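Fimbrial structural subunit (PDB 3QDH) probably builds the shaft of Actinomyces type 2 fimbriae and mediates adhesion to streptococci and host cells during oral biofilm development. Local coordinates at residues Y192-I205 with D238-V251. Numbering follows the deposited sequence.
Sequences YAGTCTKDKEGDPI and DNQKDATARCYVLV
The ring of Tyr192 is sandwiched between Gln240 and Arg246. Over the centre of one face lies Gln240 CB, 3.6 Å from the ring centroid and only 5° off the normal, a CH-pi contact; Arg246 CG covers the opposite face, displaced toward the rim. Ala243 CB approaches obliquely, 3.6 Å from Tyr192 CE1. Because CG of Tyr192 stands anti to its carbonyl carbon (chi1 -65°), the ring reaches into this slot, and its hydroxyl accepts a bent hydrogen bond (133°) from Arg246 NH1 while also bonding to Ile228 O of strand 220-230. The extended Arg246 side chain carries on to Asp238, donating from NH1 to the backbone O and nearly straight from NH2 to OD1 (2.9 Å), the latter as a salt bridge; Asp238 OD2 is hydrogen-bonded to Tyr18 OH. This two-nitrogen, end-on grip, with both acceptors close to the guanidinium plane, fixes the rotation of the group.

Cys247, on strand 245-254, is joined to Cys196 of the loop by a disulfide, SG to SG 2.0 Å. A water donates to both Thr197 O and Tyr248 O, bridging the two backbones beside it. Buried Val249 packs closely against the carbonyls of Thr197, Lys198 and Asp199, its CG2 3.4 Å from Asp199 O. On the inner side, Ile205 CD1 meets the edge of the Tyr248 ring. The solvent side begins at exposed Lys200, which lays its aliphatic chain across Val249 and Val251 at about a right angle, CD 4.0 Å from Val251 CG2.

Both segments belong to the C-terminal, SpaA-like prealbumin (CnaB-type) domain. The disulfide ties loop to strand independently of the weaker contacts around it, while Arg246 and Ile228 together fix the Tyr192 hydroxyl.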
# COMPACT_ATOMS: atom_id res chain seq x y z
N TYR A 192 13.90 -2.11 13.39
CA TYR A 192 15.03 -1.91 12.46
C TYR A 192 16.42 -2.20 13.04
O TYR A 192 17.43 -1.70 12.53
CB TYR A 192 14.94 -0.52 11.82
CG TYR A 192 13.73 -0.37 10.93
CD1 TYR A 192 13.76 -0.83 9.61
CD2 TYR A 192 12.55 0.18 11.41
CE1 TYR A 192 12.64 -0.71 8.79
CE2 TYR A 192 11.42 0.30 10.60
CZ TYR A 192 11.48 -0.14 9.29
OH TYR A 192 10.37 -0.03 8.49
N ALA A 193 16.46 -3.04 14.07
CA ALA A 193 17.70 -3.46 14.73
C ALA A 193 18.70 -4.08 13.77
O ALA A 193 18.33 -4.69 12.77
CB ALA A 193 17.38 -4.45 15.83
N GLY A 194 19.99 -3.91 14.08
CA GLY A 194 21.06 -4.59 13.35
C GLY A 194 20.99 -6.09 13.63
O GLY A 194 21.28 -6.90 12.75
N THR A 195 20.60 -6.43 14.86
CA THR A 195 20.35 -7.80 15.27
C THR A 195 18.95 -7.87 15.88
O THR A 195 18.70 -7.26 16.93
CB THR A 195 21.41 -8.29 16.28
OG1 THR A 195 22.71 -8.22 15.69
CG2 THR A 195 21.13 -9.74 16.72
N CYS A 196 18.06 -8.62 15.23
CA CYS A 196 16.65 -8.70 15.64
C CYS A 196 16.45 -9.39 17.00
O CYS A 196 17.19 -10.31 17.36
CB CYS A 196 15.82 -9.39 14.56
SG CYS A 196 15.82 -8.52 12.96
N THR A 197 15.44 -8.93 17.73
CA THR A 197 15.20 -9.31 19.13
C THR A 197 13.83 -10.00 19.31
O THR A 197 12.95 -9.88 18.46
CB THR A 197 15.30 -8.05 20.04
OG1 THR A 197 16.60 -7.47 19.91
CG2 THR A 197 15.05 -8.38 21.51
N LYS A 198 13.68 -10.73 20.42
CA LYS A 198 12.42 -11.41 20.75
C LYS A 198 11.28 -10.47 21.17
O LYS A 198 10.12 -10.89 21.26
CB LYS A 198 12.65 -12.45 21.86
CG LYS A 198 13.36 -13.72 21.42
CD LYS A 198 13.52 -14.69 22.59
CE LYS A 198 14.02 -16.06 22.15
NZ LYS A 198 15.37 -16.04 21.51
N ASP A 199 11.61 -9.20 21.43
CA ASP A 199 10.63 -8.21 21.91
C ASP A 199 9.55 -7.86 20.88
O ASP A 199 9.86 -7.42 19.77
CB ASP A 199 11.35 -6.94 22.38
CG ASP A 199 11.95 -7.09 23.76
OD1 ASP A 199 13.18 -7.27 23.86
OD2 ASP A 199 11.18 -7.06 24.75
N LYS A 200 8.29 -8.04 21.28
CA LYS A 200 7.16 -7.88 20.37
C LYS A 200 6.09 -6.94 20.93
O LYS A 200 6.09 -6.62 22.13
CB LYS A 200 6.54 -9.24 20.03
CG LYS A 200 5.70 -9.87 21.14
CD LYS A 200 5.26 -11.29 20.79
CE LYS A 200 4.16 -11.80 21.72
NZ LYS A 200 4.60 -11.98 23.13
N GLU A 201 5.18 -6.50 20.06
CA GLU A 201 3.99 -5.73 20.46
C GLU A 201 2.87 -5.90 19.43
O GLU A 201 3.11 -6.34 18.30
CB GLU A 201 4.33 -4.25 20.68
CG GLU A 201 4.60 -3.45 19.40
CD GLU A 201 4.89 -1.98 19.66
OE1 GLU A 201 5.79 -1.43 19.00
OE2 GLU A 201 4.23 -1.37 20.54
N GLY A 202 1.65 -5.55 19.84
CA GLY A 202 0.50 -5.59 18.94
C GLY A 202 -0.16 -6.95 18.84
O GLY A 202 0.25 -7.90 19.51
N ASP A 203 -1.20 -7.03 18.01
CA ASP A 203 -1.90 -8.28 17.75
C ASP A 203 -1.22 -9.07 16.61
O ASP A 203 -0.40 -8.50 15.88
CB ASP A 203 -3.37 -8.01 17.43
CG ASP A 203 -4.17 -7.58 18.65
OD1 ASP A 203 -3.57 -7.37 19.73
OD2 ASP A 203 -5.41 -7.45 18.54
N PRO A 204 -1.54 -10.37 16.48
CA PRO A 204 -1.02 -11.17 15.37
C PRO A 204 -1.31 -10.56 13.99
O PRO A 204 -2.36 -9.95 13.79
CB PRO A 204 -1.76 -12.50 15.52
CG PRO A 204 -2.01 -12.60 16.98
CD PRO A 204 -2.28 -11.20 17.45
N ILE A 205 -0.37 -10.75 13.06
CA ILE A 205 -0.48 -10.20 11.71
C ILE A 205 -1.25 -11.14 10.79
O ILE A 205 -0.94 -12.34 10.71
CB ILE A 205 0.92 -9.89 11.13
CG1 ILE A 205 1.61 -8.80 11.96
CG2 ILE A 205 0.83 -9.47 9.66
CD1 ILE A 205 3.11 -8.78 11.84
N ASP A 238 6.46 4.61 11.84
CA ASP A 238 6.72 3.17 11.92
C ASP A 238 7.57 2.75 10.71
O ASP A 238 7.33 1.71 10.09
CB ASP A 238 5.38 2.40 11.97
CG ASP A 238 5.56 0.88 12.01
OD1 ASP A 238 6.44 0.39 12.74
OD2 ASP A 238 4.79 0.18 11.30
N ASN A 239 8.55 3.58 10.37
CA ASN A 239 9.30 3.44 9.13
C ASN A 239 10.76 3.82 9.32
O ASN A 239 11.11 4.55 10.25
CB ASN A 239 8.67 4.30 8.03
CG ASN A 239 9.30 4.07 6.66
OD1 ASN A 239 9.51 2.93 6.24
ND2 ASN A 239 9.59 5.16 5.94
N GLN A 240 11.61 3.31 8.43
CA GLN A 240 12.97 3.79 8.26
C GLN A 240 13.23 3.86 6.76
O GLN A 240 13.41 2.84 6.10
CB GLN A 240 13.98 2.88 8.98
CG GLN A 240 15.21 3.62 9.48
CD GLN A 240 16.08 2.78 10.40
OE1 GLN A 240 15.92 2.81 11.62
NE2 GLN A 240 17.00 2.02 9.82
N LYS A 241 13.24 5.09 6.25
CA LYS A 241 13.21 5.38 4.81
C LYS A 241 14.15 4.54 3.93
O LYS A 241 13.73 4.03 2.88
CB LYS A 241 13.48 6.88 4.59
CG LYS A 241 13.17 7.42 3.20
CD LYS A 241 13.90 8.75 2.98
CE LYS A 241 13.33 9.55 1.82
NZ LYS A 241 13.42 8.83 0.52
N ASP A 242 15.40 4.41 4.34
CA ASP A 242 16.41 3.76 3.51
C ASP A 242 16.72 2.32 3.94
O ASP A 242 17.80 1.79 3.65
CB ASP A 242 17.70 4.60 3.47
CG ASP A 242 17.53 5.92 2.72
OD1 ASP A 242 17.05 5.91 1.57
OD2 ASP A 242 17.88 6.97 3.30
N ALA A 243 15.77 1.67 4.60
CA ALA A 243 15.99 0.31 5.12
C ALA A 243 15.59 -0.78 4.13
O ALA A 243 14.57 -0.68 3.43
CB ALA A 243 15.29 0.13 6.45
N THR A 244 16.43 -1.81 4.06
CA THR A 244 16.25 -2.93 3.13
C THR A 244 15.94 -4.23 3.88
O THR A 244 15.88 -5.30 3.28
CB THR A 244 17.51 -3.16 2.26
OG1 THR A 244 18.66 -3.20 3.11
CG2 THR A 244 17.67 -2.05 1.23
N ALA A 245 15.77 -4.12 5.20
CA ALA A 245 15.43 -5.25 6.06
C ALA A 245 14.64 -4.76 7.27
O ALA A 245 14.85 -3.64 7.73
CB ALA A 245 16.71 -5.97 6.51
N ARG A 246 13.73 -5.60 7.77
CA ARG A 246 12.91 -5.27 8.94
C ARG A 246 12.72 -6.50 9.84
O ARG A 246 12.58 -7.62 9.34
CB ARG A 246 11.55 -4.70 8.53
CG ARG A 246 10.76 -4.06 9.67
CD ARG A 246 9.33 -3.71 9.27
NE ARG A 246 8.49 -3.48 10.45
CZ ARG A 246 7.98 -2.30 10.81
NH1 ARG A 246 8.21 -1.21 10.09
NH2 ARG A 246 7.23 -2.22 11.90
N CYS A 247 12.71 -6.27 11.15
CA CYS A 247 12.53 -7.33 12.14
C CYS A 247 11.06 -7.62 12.46
O CYS A 247 10.24 -6.70 12.59
CB CYS A 247 13.24 -6.99 13.46
SG CYS A 247 15.00 -6.71 13.37
N TYR A 248 10.76 -8.90 12.59
CA TYR A 248 9.48 -9.37 13.10
C TYR A 248 9.72 -10.43 14.18
O TYR A 248 10.86 -10.87 14.38
CB TYR A 248 8.64 -9.97 11.97
CG TYR A 248 8.02 -8.96 11.03
CD1 TYR A 248 6.71 -8.52 11.21
CD2 TYR A 248 8.74 -8.46 9.94
CE1 TYR A 248 6.13 -7.61 10.35
CE2 TYR A 248 8.16 -7.54 9.06
CZ TYR A 248 6.86 -7.12 9.28
OH TYR A 248 6.27 -6.22 8.43
N VAL A 249 8.65 -10.81 14.88
CA VAL A 249 8.73 -11.81 15.95
C VAL A 249 7.77 -12.97 15.67
O VAL A 249 6.55 -12.79 15.57
CB VAL A 249 8.44 -11.18 17.34
CG1 VAL A 249 8.40 -12.25 18.43
CG2 VAL A 249 9.48 -10.12 17.68
N LEU A 250 8.35 -14.16 15.52
CA LEU A 250 7.58 -15.38 15.27
C LEU A 250 7.33 -16.14 16.57
O LEU A 250 8.26 -16.41 17.33
CB LEU A 250 8.30 -16.27 14.25
CG LEU A 250 7.58 -17.50 13.71
CD1 LEU A 250 6.37 -17.11 12.88
CD2 LEU A 250 8.54 -18.37 12.90
N VAL A 251 6.06 -16.47 16.83
CA VAL A 251 5.66 -17.17 18.05
C VAL A 251 5.01 -18.50 17.69
O VAL A 251 4.04 -18.53 16.93
CB VAL A 251 4.68 -16.31 18.90
CG1 VAL A 251 4.19 -17.08 20.13
CG2 VAL A 251 5.35 -15.01 19.33
O HOH W 1 12.56 -9.22 15.84